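Local coordinates for protein mandelate racemase/muconate lactonizing enzyme (Polaromonas sp., PDB 2OG9) that probably catalyses a racemisation of the mandelate racemase type, as a TIM-barrel enzyme of the mandelate racemase/muconate lactonizing enzyme family in the enolase superfamily, at residues A[210-215]-A[236-241]; A[52-57]-A[124-129]. All blocks are in the same frame, centred on the assembly; numbering follows the deposited sequence.

Contact 1. Residues A[210-215]-A[236-241]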
# COMPACT_ATOMS: atom_id res chain seq x y z
N LEU A 210 -11.39 -27.88 23.05
CA LEU A 210 -10.00 -28.32 23.07
C LEU A 210 -9.08 -27.35 22.35
O LEU A 210 -9.42 -26.82 21.28
CB LEU A 210 -9.85 -29.69 22.41
CG LEU A 210 -10.55 -30.91 23.01
CD1 LEU A 210 -10.16 -32.14 22.19
CD2 LEU A 210 -10.14 -31.10 24.47
N MSE A 211 -7.90 -27.11 22.92
CA MSE A 211 -6.91 -26.24 22.30
C MSE A 211 -5.54 -26.90 22.43
O MSE A 211 -5.35 -27.75 23.28
CB MSE A 211 -6.88 -24.85 22.96
CG MSE A 211 -6.99 -24.81 24.48
SE MSE A 211 -8.84 -24.74 25.06
CE MSE A 211 -9.05 -22.82 25.37
N VAL A 212 -4.61 -26.53 21.55
CA VAL A 212 -3.27 -27.09 21.62
C VAL A 212 -2.23 -25.98 21.70
O VAL A 212 -2.47 -24.85 21.26
CB VAL A 212 -2.96 -28.00 20.40
CG1 VAL A 212 -3.97 -29.14 20.33
CG2 VAL A 212 -2.98 -27.20 19.11
N ASP A 213 -1.09 -26.30 22.29
CA ASP A 213 0.01 -25.35 22.48
C ASP A 213 1.27 -26.01 21.93
O ASP A 213 1.73 -27.02 22.47
CB ASP A 213 0.17 -25.06 23.97
CG ASP A 213 1.11 -23.91 24.25
OD1 ASP A 213 1.89 -23.52 23.36
OD2 ASP A 213 1.06 -23.39 25.39
N ALA A 214 1.84 -25.44 20.87
CA ALA A 214 3.04 -26.00 20.25
C ALA A 214 4.33 -25.43 20.82
O ALA A 214 5.43 -25.89 20.50
CB ALA A 214 3.00 -25.80 18.74
N ASN A 215 4.20 -24.41 21.66
CA ASN A 215 5.33 -23.75 22.30
C ASN A 215 6.50 -23.41 21.38
O ASN A 215 7.65 -23.78 21.66
CB ASN A 215 5.84 -24.60 23.47
CG ASN A 215 4.74 -24.91 24.48
OD1 ASN A 215 3.81 -25.66 24.19
ND2 ASN A 215 4.85 -24.33 25.67
N VAL A 236 -10.24 -24.80 19.68
CA VAL A 236 -10.54 -23.42 20.02
C VAL A 236 -9.42 -22.58 19.41
O VAL A 236 -9.66 -21.51 18.85
CB VAL A 236 -10.58 -23.21 21.55
CG1 VAL A 236 -10.87 -21.75 21.86
CG2 VAL A 236 -11.64 -24.10 22.17
N TRP A 237 -8.19 -23.08 19.53
CA TRP A 237 -7.05 -22.38 18.96
C TRP A 237 -5.80 -23.25 18.92
O TRP A 237 -5.74 -24.31 19.54
CB TRP A 237 -6.74 -21.08 19.73
CG TRP A 237 -6.19 -21.25 21.13
CD1 TRP A 237 -5.06 -21.94 21.50
CD2 TRP A 237 -6.71 -20.67 22.33
NE1 TRP A 237 -4.86 -21.82 22.85
CE2 TRP A 237 -5.85 -21.05 23.39
CE3 TRP A 237 -7.82 -19.87 22.61
CZ2 TRP A 237 -6.07 -20.64 24.71
CZ3 TRP A 237 -8.04 -19.46 23.93
CH2 TRP A 237 -7.17 -19.85 24.96
N ILE A 238 -4.83 -22.79 18.13
CA ILE A 238 -3.53 -23.44 18.02
C ILE A 238 -2.61 -22.34 18.54
O ILE A 238 -2.48 -21.27 17.93
CB ILE A 238 -3.19 -23.80 16.57
CG1 ILE A 238 -4.11 -24.94 16.10
CG2 ILE A 238 -1.71 -24.20 16.46
CD1 ILE A 238 -3.94 -25.33 14.64
N GLU A 239 -1.98 -22.60 19.69
CA GLU A 239 -1.13 -21.63 20.36
C GLU A 239 0.37 -21.72 20.07
O GLU A 239 0.95 -22.81 20.08
CB GLU A 239 -1.38 -21.76 21.87
CG GLU A 239 -0.69 -20.76 22.77
CD GLU A 239 -1.08 -20.97 24.23
OE1 GLU A 239 -2.23 -21.39 24.47
OE2 GLU A 239 -0.26 -20.72 25.13
N GLU A 240 0.98 -20.57 19.82
CA GLU A 240 2.41 -20.47 19.54
C GLU A 240 2.95 -21.52 18.57
O GLU A 240 3.90 -22.24 18.88
CB GLU A 240 3.19 -20.57 20.85
CG GLU A 240 3.13 -19.32 21.72
CD GLU A 240 4.04 -18.22 21.22
OE1 GLU A 240 4.71 -17.58 22.06
OE2 GLU A 240 4.09 -17.99 19.98
N PRO A 241 2.35 -21.63 17.38
CA PRO A 241 2.85 -22.62 16.43
C PRO A 241 4.26 -22.32 15.94
O PRO A 241 5.01 -23.23 15.59
CB PRO A 241 1.82 -22.56 15.30
CG PRO A 241 1.38 -21.11 15.33
CD PRO A 241 1.22 -20.87 16.81
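Val212 sits between Trp237 and Glu239 of the neighbouring segment 236-241 and bonds to both through its backbone, giving the parallel pattern in which one residue serves two partners. Its N donates to Trp237 O at 3.2 Å, and its O accepts from Glu239 N at 2.8 Å. The run is extended at one end by Val236 N to Leu210 O and at the other by Ala214 N to Glu239 O.

Apolar contacts differ on the two faces of the sheet. Beside each other on one face, Val212 CG2 meets Ile238 CG1 at 3.9 Å, with Val197 of helix 190-204 also against the valine. On the other, selenomethionine Met211 folds over Trp237: chi1 of 41° puts CG between the backbone N and carbonyl carbon, and two further bends bring CE over the six-membered ring, 3.7 Å from its centroid. CE thus makes a CH-pi contact, while SE stands farther above the same ring and against Val236 CG2. Tyr152 and Trp333 meet the indole edge-to-face, and Trp237 NE1 makes a weak hydrogen bond, 3.1 Å, to Glu239 OE1. With the indole cut back to an alanine, the Met211 methyl would probably lose the ring face it rests on, and Glu239 OE1 its weak donor.

The charged side chains that meet across the strands are both acidic. Asp213 OD2 and Glu239 OE2 approach to 3.0 Å with their carboxylate planes 35° apart, a like-charge pair that Lys182 probably eases through its salt bridge to Asp213 and a long, weak pairing with Glu239. Asp213 OD1 accepts from Asn215 N at 3.0 Å, closing an Asx turn.

Strand 210-213, helix 220-230 and strand 238-239 form a beta-alpha-beta unit of the TIM barrel; acidic side chains at the C-terminal ends of successive strands are characteristic of the superfamily's metal-binding centre, and Asp213 and Glu239 are placed consistently with that role.

Contact 2. Residues A[52-57]-A[124-129]; sequences AEIETA and VALWDL
In the N-terminal capping domain of the enolase superfamily, an antiparallel sheet packs against helices, and residues 52-56 of strand 46-56 meet residues 124-129 of helix 114-133 in the helix-on-sheet packing of an alpha+beta domain. The axes of these short segments approach to 8.2 Å and cross at -45°, close enough for small and branched side chains, meeting through their carbon atoms, to fill the interface without a hydrogen bond between the segments.

Ala52, Ile54 and Thr56 direct their side chains toward the helix, which answers with Ala125, Leu126 and Leu129. Ile54 is central: its CG1 stands anti to the carbonyl carbon (chi1 -62°), and the extended chain beyond it carries CD1 to Ala125 CB at 3.8 Å and to Leu126 CD2 at 3.9 Å. Because Ala125 ends at CB, the backbone of the strand can also come near, with Ala52 O 3.8 Å from that methyl. Leu126 continues outward to Ile95 and Leu98 of helix 95-104, so the isoleucine methyl borders a wider apolar core.

Thr56 divides its two branches: OG1 is hydrogen-bonded to Asp13 and to the backbone N of His60, whereas CG2 faces the helix and meets Leu129 CD1 tip to tip at 3.8 Å.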
# COMPACT_ATOMS: atom_id res chain seq x y z
N ALA A 52 5.68 -6.38 45.42
CA ALA A 52 5.84 -4.97 45.73
C ALA A 52 4.67 -4.57 46.62
O ALA A 52 3.51 -4.88 46.31
CB ALA A 52 5.84 -4.12 44.46
N GLU A 53 4.99 -3.92 47.73
CA GLU A 53 3.98 -3.45 48.67
C GLU A 53 4.14 -1.95 48.75
O GLU A 53 5.26 -1.43 48.88
CB GLU A 53 4.21 -4.07 50.06
CG GLU A 53 3.94 -5.57 50.12
CD GLU A 53 4.47 -6.20 51.40
OE1 GLU A 53 5.60 -6.73 51.38
OE2 GLU A 53 3.75 -6.15 52.42
N ILE A 54 3.02 -1.24 48.65
CA ILE A 54 3.03 0.22 48.69
C ILE A 54 2.01 0.71 49.71
O ILE A 54 0.88 0.21 49.76
CB ILE A 54 2.68 0.81 47.29
CG1 ILE A 54 3.75 0.40 46.27
CG2 ILE A 54 2.60 2.33 47.37
CD1 ILE A 54 3.44 0.87 44.85
N GLU A 55 2.41 1.68 50.52
CA GLU A 55 1.53 2.25 51.53
C GLU A 55 1.66 3.77 51.49
O GLU A 55 2.71 4.30 51.16
CB GLU A 55 1.89 1.69 52.92
CG GLU A 55 1.35 0.28 53.14
CD GLU A 55 1.79 -0.34 54.46
OE1 GLU A 55 1.99 0.40 55.45
OE2 GLU A 55 1.91 -1.58 54.51
N THR A 56 0.57 4.47 51.83
CA THR A 56 0.56 5.93 51.77
C THR A 56 0.30 6.62 53.10
O THR A 56 -0.11 5.99 54.08
CB THR A 56 -0.52 6.41 50.79
OG1 THR A 56 -1.81 6.14 51.35
CG2 THR A 56 -0.39 5.68 49.45
N ALA A 57 0.52 7.93 53.12
CA ALA A 57 0.31 8.73 54.32
C ALA A 57 -1.16 8.63 54.73
O ALA A 57 -1.51 8.78 55.90
CB ALA A 57 0.68 10.19 54.05
N VAL A 124 1.05 -2.77 39.42
CA VAL A 124 -0.07 -3.58 39.86
C VAL A 124 -0.51 -3.17 41.26
O VAL A 124 -1.70 -3.05 41.56
CB VAL A 124 0.28 -5.08 39.86
CG1 VAL A 124 -0.88 -5.89 40.41
CG2 VAL A 124 0.59 -5.54 38.44
N ALA A 125 0.47 -2.94 42.13
CA ALA A 125 0.19 -2.54 43.50
C ALA A 125 -0.59 -1.22 43.51
O ALA A 125 -1.53 -1.05 44.29
CB ALA A 125 1.50 -2.40 44.27
N LEU A 126 -0.22 -0.28 42.64
CA LEU A 126 -0.91 1.01 42.59
C LEU A 126 -2.36 0.83 42.16
O LEU A 126 -3.27 1.49 42.68
CB LEU A 126 -0.20 1.98 41.63
CG LEU A 126 1.14 2.54 42.12
CD1 LEU A 126 1.81 3.37 41.03
CD2 LEU A 126 0.90 3.39 43.36
N TRP A 127 -2.59 -0.07 41.20
CA TRP A 127 -3.95 -0.33 40.74
C TRP A 127 -4.76 -1.00 41.85
O TRP A 127 -5.93 -0.69 42.03
CB TRP A 127 -3.94 -1.23 39.50
CG TRP A 127 -3.78 -0.46 38.24
CD1 TRP A 127 -2.63 -0.27 37.52
CD2 TRP A 127 -4.80 0.29 37.57
NE1 TRP A 127 -2.87 0.55 36.44
CE2 TRP A 127 -4.19 0.91 36.45
CE3 TRP A 127 -6.16 0.50 37.82
CZ2 TRP A 127 -4.91 1.73 35.57
CZ3 TRP A 127 -6.88 1.32 36.94
CH2 TRP A 127 -6.25 1.92 35.83
N ASP A 128 -4.13 -1.92 42.56
CA ASP A 128 -4.76 -2.63 43.68
C ASP A 128 -5.19 -1.60 44.72
O ASP A 128 -6.31 -1.62 45.22
CB ASP A 128 -3.75 -3.62 44.28
CG ASP A 128 -4.30 -4.36 45.50
OD1 ASP A 128 -5.43 -4.88 45.42
OD2 ASP A 128 -3.60 -4.42 46.53
N LEU A 129 -4.29 -0.67 45.01
CA LEU A 129 -4.54 0.39 45.98
C LEU A 129 -5.68 1.31 45.53
O LEU A 129 -6.54 1.65 46.33
CB LEU A 129 -3.25 1.18 46.22
CG LEU A 129 -3.20 2.30 47.27
CD1 LEU A 129 -1.74 2.60 47.62
CD2 LEU A 129 -3.89 3.55 46.75

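In the fold
The two contacts lie on opposite sides of the chain's centre. Their own centres are about 36 Å apart and about 20 Å separates the nearest atoms, so neither contact bears on the other directly. Contact 2, in the N-terminal domain, is completed first along the chain; contact 1 follows in the barrel. They share no sheet, since strand 46-56 belongs to the antiparallel sheet and strands 210-213 and 238-239 to the parallel one. The pair illustrates how a two-domain enzyme is built: one contact packs a helix on a sheet, the other joins two neighbouring strands of the barrel wall. In this superfamily the barrel typically carries the catalytic groups, while the N-terminal domain contributes to substrate specificity.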